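Local coordinates for protein ORF10 (Moritella marina, PDB 6RIW) that probably carries out the ketosynthase, chain-extending step of polyunsaturated fatty acid synthesis, this piece being the ketosynthase-chain length factor didomain, at residues A794-S805 and L821-K831. Sequence-based numbering, arbitrary orientation.
Sequences AADVASVEAHAS and LYPSASISSVK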
ATOM      1  N   ALA A 794      19.069 -30.581  -0.770  1.00 21.49           N
ATOM      2  CA  ALA A 794      19.079 -30.054   0.591  1.00 21.14           C
ATOM      3  C   ALA A 794      20.450 -30.190   1.241  1.00 24.18           C
ATOM      4  O   ALA A 794      20.849 -29.323   2.024  1.00 21.09           O
ATOM      5  CB  ALA A 794      18.012 -30.757   1.425  1.00 21.09           C
ATOM      6  N   ALA A 795      21.199 -31.258   0.920  1.00 22.47           N
ATOM      7  CA  ALA A 795      22.517 -31.430   1.524  1.00 21.19           C
ATOM      8  C   ALA A 795      23.519 -30.380   1.056  1.00 22.65           C
ATOM      9  O   ALA A 795      24.572 -30.212   1.683  1.00 25.01           O
ATOM     10  CB  ALA A 795      23.045 -32.840   1.214  1.00 26.89           C
ATOM     11  N   ASP A 796      23.214 -29.668  -0.028  1.00 18.69           N
ATOM     12  CA  ASP A 796      24.066 -28.608  -0.544  1.00 22.66           C
ATOM     13  C   ASP A 796      23.981 -27.316   0.260  1.00 19.94           C
ATOM     14  O   ASP A 796      24.764 -26.393   0.004  1.00 21.94           O
ATOM     15  CB  ASP A 796      23.696 -28.318  -2.003  1.00 19.90           C
ATOM     16  CG  ASP A 796      24.081 -29.443  -2.933  1.00 27.19           C
ATOM     17  OD1 ASP A 796      25.208 -29.961  -2.757  1.00 27.03           O
ATOM     18  OD2 ASP A 796      23.270 -29.796  -3.828  1.00 28.71           O
ATOM     19  N   VAL A 797      23.062 -27.220   1.211  1.00 21.40           N
ATOM     20  CA  VAL A 797      22.852 -25.986   1.965  1.00 17.65           C
ATOM     21  C   VAL A 797      23.775 -25.956   3.177  1.00 17.22           C
ATOM     22  O   VAL A 797      23.760 -26.869   4.014  1.00 21.87           O
ATOM     23  CB  VAL A 797      21.379 -25.845   2.381  1.00 17.21           C
ATOM     24  CG1 VAL A 797      21.210 -24.664   3.338  1.00 18.16           C
ATOM     25  CG2 VAL A 797      20.487 -25.656   1.141  1.00 21.01           C
ATOM     26  N   ALA A 798      24.570 -24.886   3.282  1.00 18.80           N
ATOM     27  CA  ALA A 798      25.568 -24.751   4.336  1.00 21.13           C
ATOM     28  C   ALA A 798      24.956 -24.285   5.651  1.00 23.31           C
ATOM     29  O   ALA A 798      25.402 -24.691   6.730  1.00 20.64           O
ATOM     30  CB  ALA A 798      26.643 -23.759   3.902  1.00 20.11           C
ATOM     31  N   SER A 799      23.967 -23.403   5.582  1.00 17.86           N
ATOM     32  CA  SER A 799      23.363 -22.852   6.785  1.00 15.72           C
ATOM     33  C   SER A 799      21.987 -22.331   6.406  1.00 19.04           C
ATOM     34  O   SER A 799      21.653 -22.216   5.226  1.00 15.05           O
ATOM     35  CB  SER A 799      24.241 -21.765   7.397  1.00 19.65           C
ATOM     36  OG  SER A 799      24.407 -20.666   6.512  1.00 19.81           O
ATOM     37  N   VAL A 800      21.186 -22.031   7.428  1.00 16.86           N
ATOM     38  CA  VAL A 800      19.773 -21.724   7.255  1.00 16.08           C
ATOM     39  C   VAL A 800      19.481 -20.448   8.018  1.00 16.19           C
ATOM     40  O   VAL A 800      19.784 -20.353   9.213  1.00 15.71           O
ATOM     41  CB  VAL A 800      18.860 -22.859   7.761  1.00 18.52           C
ATOM     42  CG1 VAL A 800      17.392 -22.494   7.524  1.00 17.47           C
ATOM     43  CG2 VAL A 800      19.190 -24.144   7.063  1.00 20.05           C
ATOM     44  N   GLU A 801      18.903 -19.474   7.324  1.00 14.06           N
ATOM     45  CA  GLU A 801      18.468 -18.218   7.936  1.00 13.82           C
ATOM     46  C   GLU A 801      16.991 -18.395   8.260  1.00 16.92           C
ATOM     47  O   GLU A 801      16.130 -18.259   7.394  1.00 16.62           O
ATOM     48  CB  GLU A 801      18.746 -17.044   6.995  1.00 14.15           C
ATOM     49  CG  GLU A 801      18.171 -15.707   7.425  1.00 16.47           C
ATOM     50  CD  GLU A 801      18.881 -15.092   8.614  1.00 20.29           C
ATOM     51  OE1 GLU A 801      19.985 -15.581   8.984  1.00 21.33           O
ATOM     52  OE2 GLU A 801      18.316 -14.110   9.178  1.00 18.96           O
ATOM     53  N   ALA A 802      16.694 -18.777   9.495  1.00 15.37           N
ATOM     54  CA  ALA A 802      15.304 -19.019   9.864  1.00 15.99           C
ATOM     55  C   ALA A 802      14.560 -17.696  10.023  1.00 15.50           C
ATOM     56  O   ALA A 802      15.160 -16.654  10.298  1.00 14.37           O
ATOM     57  CB  ALA A 802      15.231 -19.810  11.176  1.00 15.52           C
ATOM     58  N   HIS A 803      13.241 -17.745   9.838  1.00 13.45           N
ATOM     59  CA  HIS A 803      12.415 -16.584  10.161  1.00 13.74           C
ATOM     60  C   HIS A 803      12.571 -16.216  11.636  1.00 14.78           C
ATOM     61  O   HIS A 803      12.834 -15.057  11.971  1.00 13.68           O
ATOM     62  CB  HIS A 803      10.953 -16.900   9.802  1.00 14.24           C
ATOM     63  CG  HIS A 803      10.023 -15.734   9.910  1.00 13.83           C
ATOM     64  ND1 HIS A 803      10.194 -14.564   9.193  1.00 17.92           N
ATOM     65  CD2 HIS A 803       8.899 -15.561  10.650  1.00 16.30           C
ATOM     66  CE1 HIS A 803       9.225 -13.718   9.503  1.00 15.87           C
ATOM     67  NE2 HIS A 803       8.421 -14.301  10.375  1.00 16.95           N
ATOM     68  N   ALA A 804      12.447 -17.213  12.523  1.00 13.49           N
ATOM     69  CA  ALA A 804      12.687 -17.087  13.967  1.00 12.31           C
ATOM     70  C   ALA A 804      12.039 -15.828  14.556  1.00 11.15           C
ATOM     71  O   ALA A 804      12.683 -15.015  15.218  1.00 13.63           O
ATOM     72  CB  ALA A 804      14.178 -17.115  14.271  1.00 14.84           C
ATOM     73  N   SER A 805      10.745 -15.668  14.295  1.00 11.11           N
ATOM     74  CA  SER A 805      10.045 -14.451  14.692  1.00 12.60           C
ATOM     75  C   SER A 805       9.904 -14.331  16.200  1.00 11.76           C
ATOM     76  O   SER A 805       9.804 -13.216  16.723  1.00 12.37           O
ATOM     77  CB  SER A 805       8.651 -14.434  14.068  1.00 14.48           C
ATOM     78  OG  SER A 805       7.894 -15.543  14.548  1.00 13.28           O
ATOM     79  N   LEU A 821      14.656 -30.809   7.051  1.00 21.32           N
ATOM     80  CA  LEU A 821      15.125 -30.505   5.702  1.00 23.59           C
ATOM     81  C   LEU A 821      16.642 -30.496   5.631  1.00 22.14           C
ATOM     82  O   LEU A 821      17.232 -31.015   4.677  1.00 20.90           O
ATOM     83  CB  LEU A 821      14.593 -29.137   5.263  1.00 20.68           C
ATOM     84  CG  LEU A 821      13.132 -29.113   4.827  1.00 20.69           C
ATOM     85  CD1 LEU A 821      12.552 -27.690   4.886  1.00 18.66           C
ATOM     86  CD2 LEU A 821      12.991 -29.695   3.425  1.00 20.27           C
ATOM     87  N   TYR A 822      17.280 -29.902   6.628  1.00 18.53           N
ATOM     88  CA  TYR A 822      18.689 -29.524   6.572  1.00 21.03           C
ATOM     89  C   TYR A 822      19.384 -29.993   7.844  1.00 22.53           C
ATOM     90  O   TYR A 822      19.848 -29.172   8.648  1.00 22.28           O
ATOM     91  CB  TYR A 822      18.829 -28.009   6.429  1.00 18.03           C
ATOM     92  CG  TYR A 822      18.076 -27.370   5.278  1.00 21.14           C
ATOM     93  CD1 TYR A 822      18.436 -27.635   3.962  1.00 19.39           C
ATOM     94  CD2 TYR A 822      17.038 -26.447   5.510  1.00 19.69           C
ATOM     95  CE1 TYR A 822      17.779 -27.026   2.894  1.00 19.58           C
ATOM     96  CE2 TYR A 822      16.362 -25.845   4.450  1.00 18.61           C
ATOM     97  CZ  TYR A 822      16.753 -26.128   3.139  1.00 17.60           C
ATOM     98  OH  TYR A 822      16.111 -25.541   2.064  1.00 17.91           O
ATOM     99  N   PRO A 823      19.491 -31.313   8.051  1.00 23.32           N
ATOM    100  CA  PRO A 823      19.963 -31.816   9.358  1.00 24.86           C
ATOM    101  C   PRO A 823      21.390 -31.431   9.698  1.00 23.49           C
ATOM    102  O   PRO A 823      21.727 -31.346  10.884  1.00 26.75           O
ATOM    103  CB  PRO A 823      19.809 -33.342   9.227  1.00 25.27           C
ATOM    104  CG  PRO A 823      19.837 -33.599   7.775  1.00 26.26           C
ATOM    105  CD  PRO A 823      19.157 -32.403   7.126  1.00 21.54           C
ATOM    106  N   SER A 824      22.236 -31.166   8.708  1.00 23.58           N
ATOM    107  CA  SER A 824      23.619 -30.813   8.982  1.00 27.92           C
ATOM    108  C   SER A 824      23.882 -29.308   8.966  1.00 28.90           C
ATOM    109  O   SER A 824      25.021 -28.892   9.208  1.00 27.79           O
ATOM    110  CB  SER A 824      24.544 -31.530   7.983  1.00 31.38           C
ATOM    111  OG  SER A 824      24.467 -30.946   6.699  1.00 34.72           O
ATOM    112  N   ALA A 825      22.867 -28.475   8.733  1.00 22.49           N
ATOM    113  CA  ALA A 825      23.082 -27.037   8.612  1.00 23.28           C
ATOM    114  C   ALA A 825      22.778 -26.319   9.924  1.00 22.51           C
ATOM    115  O   ALA A 825      21.801 -26.638  10.604  1.00 24.56           O
ATOM    116  CB  ALA A 825      22.214 -26.465   7.491  1.00 22.33           C
ATOM    117  N   SER A 826      23.614 -25.344  10.273  1.00 20.69           N
ATOM    118  CA  SER A 826      23.333 -24.517  11.436  1.00 21.51           C
ATOM    119  C   SER A 826      22.212 -23.527  11.119  1.00 19.90           C
ATOM    120  O   SER A 826      22.058 -23.079   9.983  1.00 19.03           O
ATOM    121  CB  SER A 826      24.602 -23.780  11.876  1.00 24.68           C
ATOM    122  OG  SER A 826      25.121 -22.986  10.812  1.00 31.06           O
ATOM    123  N   ILE A 827      21.427 -23.195  12.141  1.00 18.61           N
ATOM    124  CA  ILE A 827      20.259 -22.323  12.014  1.00 16.34           C
ATOM    125  C   ILE A 827      20.527 -21.057  12.818  1.00 20.78           C
ATOM    126  O   ILE A 827      20.955 -21.130  13.979  1.00 17.67           O
ATOM    127  CB  ILE A 827      18.979 -23.027  12.499  1.00 20.77           C
ATOM    128  CG1 ILE A 827      18.660 -24.243  11.630  1.00 19.36           C
ATOM    129  CG2 ILE A 827      17.780 -22.056  12.541  1.00 18.97           C
ATOM    130  CD1 ILE A 827      17.555 -25.129  12.229  1.00 19.33           C
ATOM    131  N   SER A 828      20.288 -19.897  12.212  1.00 14.58           N
ATOM    132  CA  SER A 828      20.417 -18.643  12.947  1.00 15.80           C
ATOM    133  C   SER A 828      19.402 -17.651  12.381  1.00 15.51           C
ATOM    134  O   SER A 828      18.705 -17.943  11.406  1.00 13.79           O
ATOM    135  CB  SER A 828      21.847 -18.094  12.866  1.00 20.10           C
ATOM    136  OG  SER A 828      22.127 -17.575  11.566  1.00 20.04           O
ATOM    137  N   SER A 829      19.315 -16.469  12.998  1.00 16.57           N
ATOM    138  CA  SER A 829      18.426 -15.424  12.476  1.00 14.49           C
ATOM    139  C   SER A 829      18.997 -14.051  12.785  1.00 13.40           C
ATOM    140  O   SER A 829      19.430 -13.779  13.911  1.00 12.85           O
ATOM    141  CB  SER A 829      17.011 -15.510  13.063  1.00 17.85           C
ATOM    142  OG  SER A 829      16.219 -14.370  12.697  1.00 17.37           O
ATOM    143  N   VAL A 830      18.941 -13.176  11.776  1.00 13.25           N
ATOM    144  CA  VAL A 830      19.334 -11.793  11.909  1.00 12.89           C
ATOM    145  C   VAL A 830      18.498 -11.073  12.959  1.00 10.55           C
ATOM    146  O   VAL A 830      18.902 -10.017  13.449  1.00 10.59           O
ATOM    147  CB  VAL A 830      19.203 -11.112  10.519  1.00 12.53           C
ATOM    148  CG1 VAL A 830      17.734 -10.938  10.139  1.00 11.51           C
ATOM    149  CG2 VAL A 830      19.975  -9.800  10.484  1.00 14.16           C
ATOM    150  N   LYS A 831      17.332 -11.608  13.314  1.00 10.50           N
ATOM    151  CA  LYS A 831      16.518 -10.921  14.332  1.00 11.17           C
ATOM    152  C   LYS A 831      17.183 -10.942  15.708  1.00 14.92           C
ATOM    153  O   LYS A 831      16.885 -10.090  16.567  1.00 12.93           O
ATOM    154  CB  LYS A 831      15.126 -11.546  14.407  1.00 11.22           C
ATOM    155  CG  LYS A 831      14.349 -11.355  13.098  1.00 11.56           C
ATOM    156  CD  LYS A 831      12.902 -11.854  13.224  1.00 13.49           C
ATOM    157  CE  LYS A 831      12.122 -11.763  11.883  1.00 12.20           C
ATOM    158  NZ  LYS A 831      12.816 -12.607  10.835  1.00 13.50           N
TER
HETATM  159  O   HOH W   1      22.545 -19.679   9.837  1.00 21.96           O
HETATM  160  O   HOH W   2      15.626 -14.097  10.150  1.00 21.13           O
HETATM  161  O   HOH W   3      11.835 -12.970   7.980  1.00 25.50           O
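E801 extends with CG opposite its backbone N (chi1 172°) and then bends at chi2, which carries the carboxylate across to V830; K831 runs extended and turns only at its last bond (chi4 60°), delivering NZ to H803 O. The V830 N-H meets the syn lone pair of E801 OE2 at 2.8 Å and 170°, nearly straight, and V830 CG1 lies beside the same oxygen. K831 NZ donates to H803 O at 2.7 Å, in the carbonyl plane on a lone pair, while a water links NZ to H803 ND1. With the carboxylate of E801 cut back to an alanine, V830 N would probably lose its acceptor and K848, which pairs with OE1, its salt-bridge mate. Parallel strand pairing rests on three backbone hydrogen bonds, V800 N to S826 O (2.9 Å), S828 N to V800 O (3.1 Å) and A802 N to S828 O (2.9 Å). On the face bearing V800 and I827, V800 CG2 reaches Y822 CD2 at 3.5 Å, the two side chains crossing at about a right angle; V797 CG1 lies over one ring face, L821 CB over the other, and Y822 OH is hydrogen-bonded to H879 NE2. The pair belongs to the beta-alpha-beta unit 797-801, 808-821, 826-828 in the C-terminal half of the second ketosynthase-like, thiolase-fold domain; strand 865-870 also pairs with 797-801, helix 776-790 packs on V797 and Y822, and helix 841-854 on E801 and V830.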